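Local coordinates for protein transcription regulator (Lactobacillus plantarum WCFS1, PDB 3CLK) that probably binds DNA and regulates transcription in response to a small effector, in the manner of LacI-type regulators with a periplasmic-binding-protein-like domain, at residues B[136-139]-B[140-144]; B[173-176]-B[177-180]; B[208-211]-B[212-216]. All coordinates share one frame; numbering follows the deposited sequence.

Contact 1 of 3, residues B[136-139]-B[140-144]; sequences YPYT and GRKRL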
ATOM      1  N   TYR B 136      -8.993   3.781  22.294  1.00 31.68           N
ATOM      2  CA  TYR B 136      -8.987   5.106  22.928  1.00 33.58           C
ATOM      3  C   TYR B 136      -9.417   6.276  22.044  1.00 30.53           C
ATOM      4  O   TYR B 136     -10.338   7.012  22.386  1.00 30.32           O
ATOM      5  CB  TYR B 136      -7.597   5.402  23.512  1.00 36.46           C
ATOM      6  CG  TYR B 136      -7.084   4.332  24.446  1.00 40.08           C
ATOM      7  CD1 TYR B 136      -7.763   4.022  25.624  1.00 41.52           C
ATOM      8  CD2 TYR B 136      -5.925   3.615  24.142  1.00 42.37           C
ATOM      9  CE1 TYR B 136      -7.302   3.022  26.480  1.00 43.36           C
ATOM     10  CE2 TYR B 136      -5.455   2.615  24.990  1.00 43.25           C
ATOM     11  CZ  TYR B 136      -6.147   2.323  26.157  1.00 44.95           C
ATOM     12  OH  TYR B 136      -5.683   1.333  26.996  1.00 46.35           O
ATOM     13  N   PRO B 137      -8.750   6.472  20.900  1.00 30.15           N
ATOM     14  CA  PRO B 137      -9.128   7.584  20.021  1.00 28.04           C
ATOM     15  C   PRO B 137     -10.555   7.510  19.461  1.00 28.04           C
ATOM     16  O   PRO B 137     -11.178   6.445  19.444  1.00 26.75           O
ATOM     17  CB  PRO B 137      -8.061   7.537  18.928  1.00 29.41           C
ATOM     18  CG  PRO B 137      -7.682   6.094  18.876  1.00 32.10           C
ATOM     19  CD  PRO B 137      -7.621   5.710  20.338  1.00 29.13           C
ATOM     20  N   TYR B 138     -11.050   8.661  19.015  1.00 26.33           N
ATOM     21  CA  TYR B 138     -12.386   8.826  18.443  1.00 26.45           C
ATOM     22  C   TYR B 138     -12.793   7.717  17.469  1.00 26.01           C
ATOM     23  O   TYR B 138     -13.843   7.101  17.621  1.00 24.26           O
ATOM     24  CB  TYR B 138     -12.458  10.169  17.714  1.00 27.20           C
ATOM     25  CG  TYR B 138     -13.782  10.441  17.046  1.00 27.75           C
ATOM     26  CD1 TYR B 138     -14.798  11.125  17.720  1.00 30.89           C
ATOM     27  CD2 TYR B 138     -14.026  10.013  15.741  1.00 28.35           C
ATOM     28  CE1 TYR B 138     -16.023  11.377  17.108  1.00 31.37           C
ATOM     29  CE2 TYR B 138     -15.245  10.255  15.122  1.00 29.71           C
ATOM     30  CZ  TYR B 138     -16.233  10.937  15.811  1.00 30.70           C
ATOM     31  OH  TYR B 138     -17.430  11.188  15.197  1.00 34.60           O
ATOM     32  N   THR B 139     -11.964   7.496  16.452  1.00 25.26           N
ATOM     33  CA  THR B 139     -12.221   6.474  15.441  1.00 23.33           C
ATOM     34  C   THR B 139     -12.573   5.126  16.069  1.00 23.01           C
ATOM     35  O   THR B 139     -13.664   4.593  15.859  1.00 22.37           O
ATOM     36  CB  THR B 139     -10.992   6.273  14.540  1.00 23.21           C
ATOM     37  OG1 THR B 139     -10.672   7.502  13.876  1.00 23.61           O
ATOM     38  CG2 THR B 139     -11.274   5.201  13.496  1.00 24.36           C
ATOM     39  N   GLY B 140     -11.633   4.583  16.834  1.00 20.75           N
ATOM     40  CA  GLY B 140     -11.840   3.302  17.478  1.00 20.17           C
ATOM     41  C   GLY B 140     -13.001   3.276  18.446  1.00 21.18           C
ATOM     42  O   GLY B 140     -13.751   2.304  18.496  1.00 21.46           O
ATOM     43  N   ARG B 141     -13.148   4.338  19.230  1.00 22.08           N
ATOM     44  CA  ARG B 141     -14.245   4.423  20.189  1.00 24.16           C
ATOM     45  C   ARG B 141     -15.591   4.261  19.499  1.00 22.54           C
ATOM     46  O   ARG B 141     -16.443   3.505  19.961  1.00 23.28           O
ATOM     47  CB  ARG B 141     -14.212   5.776  20.909  1.00 28.28           C
ATOM     48  CG  ARG B 141     -15.403   6.055  21.828  1.00 33.67           C
ATOM     49  CD  ARG B 141     -15.449   5.093  23.003  1.00 38.32           C
ATOM     50  NE  ARG B 141     -16.245   3.896  22.729  1.00 42.61           N
ATOM     51  CZ  ARG B 141     -15.961   2.686  23.203  1.00 43.05           C
ATOM     52  NH1 ARG B 141     -14.890   2.505  23.972  1.00 44.17           N
ATOM     53  NH2 ARG B 141     -16.750   1.662  22.920  1.00 43.96           N
ATOM     54  N   LYS B 142     -15.772   4.972  18.389  1.00 22.83           N
ATOM     55  CA  LYS B 142     -17.028   4.928  17.649  1.00 24.18           C
ATOM     56  C   LYS B 142     -17.311   3.570  17.015  1.00 20.71           C
ATOM     57  O   LYS B 142     -18.417   3.050  17.124  1.00 22.27           O
ATOM     58  CB  LYS B 142     -17.039   6.022  16.579  1.00 24.80           C
ATOM     59  CG  LYS B 142     -16.795   7.415  17.140  1.00 32.09           C
ATOM     60  CD  LYS B 142     -17.768   7.749  18.262  1.00 35.12           C
ATOM     61  CE  LYS B 142     -19.081   8.287  17.731  1.00 39.11           C
ATOM     62  NZ  LYS B 142     -18.925   9.655  17.156  1.00 40.87           N
ATOM     63  N   ARG B 143     -16.312   2.995  16.357  1.00 18.74           N
ATOM     64  CA  ARG B 143     -16.491   1.696  15.724  1.00 19.23           C
ATOM     65  C   ARG B 143     -16.877   0.651  16.765  1.00 19.78           C
ATOM     66  O   ARG B 143     -17.768  -0.160  16.533  1.00 19.88           O
ATOM     67  CB  ARG B 143     -15.209   1.274  14.995  1.00 18.55           C
ATOM     68  CG  ARG B 143     -14.878   2.177  13.822  1.00 18.06           C
ATOM     69  CD  ARG B 143     -13.667   1.696  13.027  1.00 18.63           C
ATOM     70  NE  ARG B 143     -13.388   2.629  11.939  1.00 22.29           N
ATOM     71  CZ  ARG B 143     -12.452   2.457  11.011  1.00 19.39           C
ATOM     72  NH1 ARG B 143     -11.690   1.372  11.025  1.00 17.86           N
ATOM     73  NH2 ARG B 143     -12.273   3.384  10.079  1.00 19.49           N
ATOM     74  N   LEU B 144     -16.227   0.691  17.923  1.00 19.39           N
ATOM     75  CA  LEU B 144     -16.529  -0.267  18.974  1.00 21.72           C
ATOM     76  C   LEU B 144     -17.936  -0.036  19.520  1.00 23.51           C
ATOM     77  O   LEU B 144     -18.642  -0.991  19.830  1.00 21.53           O
ATOM     78  CB  LEU B 144     -15.510  -0.170  20.116  1.00 23.26           C
ATOM     79  CG  LEU B 144     -15.587  -1.307  21.146  1.00 27.56           C
ATOM     80  CD1 LEU B 144     -15.103  -2.609  20.502  1.00 24.33           C
ATOM     81  CD2 LEU B 144     -14.737  -0.978  22.366  1.00 30.04           C
TER
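Lys142 curls back over the ring of Tyr138, one turn earlier at the start of helix 138-153. Its CG lies 3.8 Å from the centroid of the Tyr138 ring, over the middle of one face, in a CH-pi contact. From there the chain follows the ring outward, and Lys142 NZ gives a weak hydrogen bond of 2.9 Å to Tyr138 OH. Tyr138 presents its ring with CG opposite the backbone N (chi1 178°), while the lysine bends at every torsion from chi2 (-54°) onward.

Thr139 and Arg143 form a second pair, side by side and pointing the same way. The arginine runs extended from CG to NE, which lays its guanidinium under the threonine methyl: Thr139 CG2 stands 3.7 Å from Arg143 NE, above one face, offset toward the rim. Arg143 NE makes a salt bridge to Asp109. In the backbone, Arg141 N gives a hydrogen bond of 2.9 Å to the O of N-cap residue Pro137.

Aliphatic carbon thus covers a face of each flat group, while Tyr138 OH and Arg143 NE meet polar partners. Packed by CG2 and held by Asp109, the guanidinium has limited freedom to turn, and its salt bridge ties the helix start to helix 109-121.

Contact 2 of 3, residues B[173-176]-B[177-180]; sequences GEQA and MKAF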
ATOM      1  N   GLY B 173      -3.561  -8.365  14.193  1.00 14.20           N
ATOM      2  CA  GLY B 173      -4.534  -9.355  13.767  1.00 14.41           C
ATOM      3  C   GLY B 173      -4.042 -10.722  14.200  1.00 15.84           C
ATOM      4  O   GLY B 173      -4.789 -11.515  14.776  1.00 11.02           O
ATOM      5  N   GLU B 174      -2.773 -11.007  13.925  1.00 14.13           N
ATOM      6  CA  GLU B 174      -2.204 -12.287  14.326  1.00 16.10           C
ATOM      7  C   GLU B 174      -2.241 -12.447  15.844  1.00 17.36           C
ATOM      8  O   GLU B 174      -2.558 -13.532  16.356  1.00 18.83           O
ATOM      9  CB  GLU B 174      -0.746 -12.402  13.890  1.00 17.84           C
ATOM     10  CG  GLU B 174      -0.483 -12.436  12.398  1.00 16.64           C
ATOM     11  CD  GLU B 174       1.002 -12.615  12.132  1.00 19.19           C
ATOM     12  OE1 GLU B 174       1.792 -11.828  12.694  1.00 21.22           O
ATOM     13  OE2 GLU B 174       1.379 -13.531  11.383  1.00 16.81           O
ATOM     14  N   GLN B 175      -1.900 -11.374  16.558  1.00 14.76           N
ATOM     15  CA  GLN B 175      -1.853 -11.406  18.021  1.00 16.09           C
ATOM     16  C   GLN B 175      -3.225 -11.606  18.634  1.00 15.99           C
ATOM     17  O   GLN B 175      -3.384 -12.363  19.586  1.00 17.02           O
ATOM     18  CB  GLN B 175      -1.216 -10.118  18.578  1.00 16.35           C
ATOM     19  CG  GLN B 175       0.265  -9.935  18.187  1.00 16.65           C
ATOM     20  CD  GLN B 175       1.086 -11.184  18.447  1.00 18.03           C
ATOM     21  OE1 GLN B 175       0.954 -12.181  17.739  1.00 19.78           O
ATOM     22  NE2 GLN B 175       1.935 -11.139  19.477  1.00 18.90           N
ATOM     23  N   ALA B 176      -4.217 -10.909  18.098  1.00 16.18           N
ATOM     24  CA  ALA B 176      -5.572 -11.043  18.598  1.00 16.17           C
ATOM     25  C   ALA B 176      -6.102 -12.465  18.361  1.00 15.13           C
ATOM     26  O   ALA B 176      -6.787 -13.018  19.217  1.00 16.51           O
ATOM     27  CB  ALA B 176      -6.484 -10.018  17.921  1.00 15.75           C
HETATM   28  N   MSE B 177      -5.785 -13.067  17.215  1.00 16.14           N
HETATM   29  CA  MSE B 177      -6.283 -14.423  16.945  1.00 15.77           C
HETATM   30  C   MSE B 177      -5.649 -15.409  17.942  1.00 16.85           C
HETATM   31  O   MSE B 177      -6.296 -16.369  18.384  1.00 15.45           O
HETATM   32  CB  MSE B 177      -5.992 -14.829  15.492  1.00 16.03           C
HETATM   33  CG  MSE B 177      -6.573 -16.190  15.067  1.00 16.24           C
HETATM   34 SE   MSE B 177      -8.531 -16.310  15.174  1.00 24.49          SE
HETATM   35  CE  MSE B 177      -8.737 -17.609  16.610  1.00 19.16           C
ATOM     36  N   LYS B 178      -4.391 -15.165  18.308  1.00 16.63           N
ATOM     37  CA  LYS B 178      -3.705 -16.012  19.279  1.00 17.98           C
ATOM     38  C   LYS B 178      -4.431 -15.859  20.611  1.00 17.95           C
ATOM     39  O   LYS B 178      -4.664 -16.842  21.319  1.00 18.35           O
ATOM     40  CB  LYS B 178      -2.235 -15.595  19.418  1.00 18.99           C
ATOM     41  CG  LYS B 178      -1.402 -15.879  18.173  1.00 20.03           C
ATOM     42  CD  LYS B 178       0.009 -15.337  18.314  1.00 22.18           C
ATOM     43  CE  LYS B 178       0.815 -15.521  17.028  1.00 17.56           C
ATOM     44  NZ  LYS B 178       2.162 -14.906  17.188  1.00 18.46           N
ATOM     45  N   ALA B 179      -4.808 -14.623  20.931  1.00 15.70           N
ATOM     46  CA  ALA B 179      -5.533 -14.331  22.154  1.00 17.72           C
ATOM     47  C   ALA B 179      -6.859 -15.105  22.181  1.00 18.76           C
ATOM     48  O   ALA B 179      -7.194 -15.750  23.176  1.00 18.57           O
ATOM     49  CB  ALA B 179      -5.791 -12.834  22.257  1.00 17.76           C
ATOM     50  N   PHE B 180      -7.615 -15.046  21.091  1.00 18.92           N
ATOM     51  CA  PHE B 180      -8.883 -15.769  21.042  1.00 18.39           C
ATOM     52  C   PHE B 180      -8.622 -17.250  21.273  1.00 19.42           C
ATOM     53  O   PHE B 180      -9.360 -17.914  22.002  1.00 20.39           O
ATOM     54  CB  PHE B 180      -9.575 -15.566  19.700  1.00 17.43           C
ATOM     55  CG  PHE B 180     -10.076 -14.169  19.480  1.00 18.57           C
ATOM     56  CD1 PHE B 180     -10.788 -13.505  20.474  1.00 19.52           C
ATOM     57  CD2 PHE B 180      -9.888 -13.534  18.258  1.00 16.02           C
ATOM     58  CE1 PHE B 180     -11.306 -12.225  20.246  1.00 18.14           C
ATOM     59  CE2 PHE B 180     -10.397 -12.271  18.024  1.00 14.47           C
ATOM     60  CZ  PHE B 180     -11.110 -11.613  19.022  1.00 16.23           C
TER
HETATM   61  O   HOH W   1       3.723 -13.282  19.675  1.00 36.90           O
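Two torsions fold Gln175 toward Lys178: its CG lies opposite the carbonyl carbon (chi1 -64°) and the chain then bends at chi2 (-49°), turning the amide toward the following turn, where Lys178 lies. Lys178 is extended beyond CG, and the two side chains run alongside each other. Lys178 NZ gives a hydrogen bond of 3.0 Å to Gln175 OE1, in the amide plane and on a lone pair, while the aliphatic part of the lysine passes close to the same oxygen, with Lys178 CD 3.3 Å from Gln175 OE1. A water accepts a bond of 2.8 Å from Gln175 NE2 and a weak one from Lys178 NZ, so it links the amide to the ammonium a second time.

At the helix end, the Phe180 ring approaches Ala176 O obliquely, with Phe180 CD2 3.3 Å from Ala176 O; that oxygen also takes the hydrogen bond from Phe180 N at 2.9 Å. Ala176 and Phe180 both rest on Lys164 and Ala131, and the ring reaches Leu186. A serine in place of Phe180 would probably open a gap against Leu186 and Ala131 and leave the end of the helix less firmly seated.

Helix 170-180 is therefore amphipathic, with a solvent-side amide-lysine pair spaced i to i+3 and an alanine-phenylalanine side laid on strands 128-131 and 163-164, as in the alpha/beta lobes of the periplasmic-binding-protein-like fold.

Contact 3 of 3, residues B[208-211]-B[212-216]; sequences GIEV and PKDLS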
ATOM      1  N   GLY B 208      -5.452 -24.241  12.258  1.00 21.34           N
ATOM      2  CA  GLY B 208      -6.268 -25.259  11.622  1.00 21.18           C
ATOM      3  C   GLY B 208      -7.740 -24.870  11.554  1.00 22.42           C
ATOM      4  O   GLY B 208      -8.607 -25.725  11.362  1.00 22.30           O
ATOM      5  N   ILE B 209      -8.022 -23.580  11.731  1.00 21.13           N
ATOM      6  CA  ILE B 209      -9.386 -23.053  11.671  1.00 20.60           C
ATOM      7  C   ILE B 209      -9.670 -22.615  10.228  1.00 21.15           C
ATOM      8  O   ILE B 209      -8.998 -21.738   9.691  1.00 20.86           O
ATOM      9  CB  ILE B 209      -9.555 -21.831  12.617  1.00 19.96           C
ATOM     10  CG1 ILE B 209      -9.320 -22.260  14.068  1.00 20.11           C
ATOM     11  CG2 ILE B 209     -10.956 -21.229  12.468  1.00 18.71           C
ATOM     12  CD1 ILE B 209      -9.360 -21.115  15.064  1.00 19.14           C
ATOM     13  N   GLU B 210     -10.670 -23.225   9.609  1.00 21.89           N
ATOM     14  CA  GLU B 210     -11.020 -22.900   8.230  1.00 23.34           C
ATOM     15  C   GLU B 210     -11.972 -21.713   8.080  1.00 19.37           C
ATOM     16  O   GLU B 210     -12.971 -21.612   8.770  1.00 21.83           O
ATOM     17  CB  GLU B 210     -11.639 -24.127   7.563  1.00 26.19           C
ATOM     18  CG  GLU B 210     -10.733 -25.335   7.576  1.00 33.19           C
ATOM     19  CD  GLU B 210     -11.451 -26.585   7.134  1.00 34.73           C
ATOM     20  OE1 GLU B 210     -11.885 -26.630   5.967  1.00 35.82           O
ATOM     21  OE2 GLU B 210     -11.585 -27.514   7.959  1.00 39.44           O
ATOM     22  N   VAL B 211     -11.652 -20.827   7.152  1.00 17.86           N
ATOM     23  CA  VAL B 211     -12.469 -19.652   6.889  1.00 16.69           C
ATOM     24  C   VAL B 211     -13.051 -19.820   5.483  1.00 15.59           C
ATOM     25  O   VAL B 211     -12.317 -20.111   4.544  1.00 15.96           O
ATOM     26  CB  VAL B 211     -11.604 -18.382   6.940  1.00 16.69           C
ATOM     27  CG1 VAL B 211     -12.436 -17.156   6.530  1.00 14.87           C
ATOM     28  CG2 VAL B 211     -11.021 -18.214   8.349  1.00 15.47           C
ATOM     29  N   PRO B 212     -14.369 -19.637   5.320  1.00 14.26           N
ATOM     30  CA  PRO B 212     -15.404 -19.272   6.295  1.00 17.07           C
ATOM     31  C   PRO B 212     -16.076 -20.491   6.952  1.00 20.20           C
ATOM     32  O   PRO B 212     -17.010 -20.349   7.746  1.00 20.44           O
ATOM     33  CB  PRO B 212     -16.375 -18.471   5.445  1.00 13.75           C
ATOM     34  CG  PRO B 212     -16.409 -19.298   4.187  1.00 16.11           C
ATOM     35  CD  PRO B 212     -14.940 -19.670   3.957  1.00 16.61           C
ATOM     36  N   LYS B 213     -15.585 -21.680   6.613  1.00 24.21           N
ATOM     37  CA  LYS B 213     -16.103 -22.943   7.144  1.00 28.84           C
ATOM     38  C   LYS B 213     -16.518 -22.842   8.618  1.00 30.90           C
ATOM     39  O   LYS B 213     -17.710 -22.846   8.933  1.00 30.92           O
ATOM     40  CB  LYS B 213     -15.040 -24.030   6.976  1.00 32.58           C
ATOM     41  CG  LYS B 213     -15.527 -25.305   6.321  1.00 37.18           C
ATOM     42  CD  LYS B 213     -16.310 -26.182   7.284  1.00 38.51           C
ATOM     43  CE  LYS B 213     -16.750 -27.468   6.592  1.00 41.24           C
ATOM     44  NZ  LYS B 213     -17.439 -28.413   7.515  1.00 40.05           N
ATOM     45  N   ASP B 214     -15.548 -22.753   9.526  1.00 31.31           N
ATOM     46  CA  ASP B 214     -15.906 -22.642  10.938  1.00 32.73           C
ATOM     47  C   ASP B 214     -15.636 -21.267  11.554  1.00 31.36           C
ATOM     48  O   ASP B 214     -15.872 -21.055  12.742  1.00 32.93           O
ATOM     49  CB  ASP B 214     -15.237 -23.744  11.773  1.00 37.34           C
ATOM     50  CG  ASP B 214     -13.737 -23.795  11.603  1.00 40.15           C
ATOM     51  OD1 ASP B 214     -13.262 -24.418  10.630  1.00 41.76           O
ATOM     52  OD2 ASP B 214     -13.035 -23.212  12.454  1.00 43.97           O
ATOM     53  N   LEU B 215     -15.151 -20.334  10.741  1.00 26.59           N
ATOM     54  CA  LEU B 215     -14.892 -18.974  11.199  1.00 23.45           C
ATOM     55  C   LEU B 215     -15.132 -17.953  10.081  1.00 19.84           C
ATOM     56  O   LEU B 215     -14.539 -18.043   9.009  1.00 18.74           O
ATOM     57  CB  LEU B 215     -13.453 -18.836  11.717  1.00 21.52           C
ATOM     58  CG  LEU B 215     -13.059 -17.421  12.164  1.00 20.51           C
ATOM     59  CD1 LEU B 215     -13.942 -16.987  13.338  1.00 20.02           C
ATOM     60  CD2 LEU B 215     -11.589 -17.381  12.556  1.00 21.03           C
ATOM     61  N   SER B 216     -16.015 -16.994  10.334  1.00 18.21           N
ATOM     62  CA  SER B 216     -16.295 -15.942   9.363  1.00 17.29           C
ATOM     63  C   SER B 216     -15.482 -14.715   9.764  1.00 17.08           C
ATOM     64  O   SER B 216     -15.306 -14.445  10.954  1.00 15.47           O
ATOM     65  CB  SER B 216     -17.784 -15.567   9.360  1.00 16.83           C
ATOM     66  OG  SER B 216     -18.579 -16.528   8.683  1.00 17.52           O
TER
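Val211, Glu210 and Leu215 carry most of this tight loop between helix 194-206 and strand 216-219. The backbone of Val211 reverses through a cis peptide bond to Pro212, and the valine meets Leu215 on the returning limb: Val211 CA makes a CA-H...O contact of 3.4 Å to Leu215 O, and Val211 CG2 comes within 4.2 Å of Leu215 CB. Outward, Val211 touches Pro231 and Ser277, while Pro212 packs on Ala279.

Glu210 supplies the polar clasp through its main chain. Its carbonyl O accepts from Asp214 N at 2.9 Å, and takes a weak second bond from Leu215 N. In return, Glu210 N gives a hydrogen bond of 3.0 Å to Asp214 OD1, reached on the syn side but 29° out of the carboxylate plane. Asp214 can offer that oxygen because its CG sits between the backbone N and the carbonyl carbon (chi1 54°), folding the carboxylate back over the loop. The glutamate carboxylate stays apart, Glu210 OE2 lying 4.4 Å from Asp214 OD1 with the planes nearly perpendicular; the two like charges would be expected to repel mildly. Glu210 CB, however, packs 3.5 Å from Lys213 CB.

Leu215 completes the apolar side. Leu215 CB lies 3.5 Å from Ile209 CG2, and both residues lean on Ala204 of helix 194-206.

Gly208 opens the loop at positive phi in a Schellman motif that ends the helix; a type VI cis-proline turn follows at Val211-Pro212, and Ser216 begins strand 216-219. This helix-to-strand passage, with the sequence VPKDLS, is familiar from the effector-binding domains of LacI-type regulators.

The three contacts follow one another along the chain within a single alpha/beta lobe. Contacts 2 and 3 meet directly: Met177, a selenomethionine on helix 170-180, reaches the loop 208-216, with Met177 CE 3.9 Å from Ile209 CD1 and Met177 SE 4.2 Å from Leu215 CD2, although their centres are about 15 Å apart. Contact 1 touches neither; its nearest atoms are about 10 Å from contact 2 and about 15 Å from contact 3. It lies nearer the centre of the chain, about 10 Å away, against about 20 and 25 Å for the others. By analogy with LacI-type relatives, that position is consistent with closeness to the interlobe effector cleft.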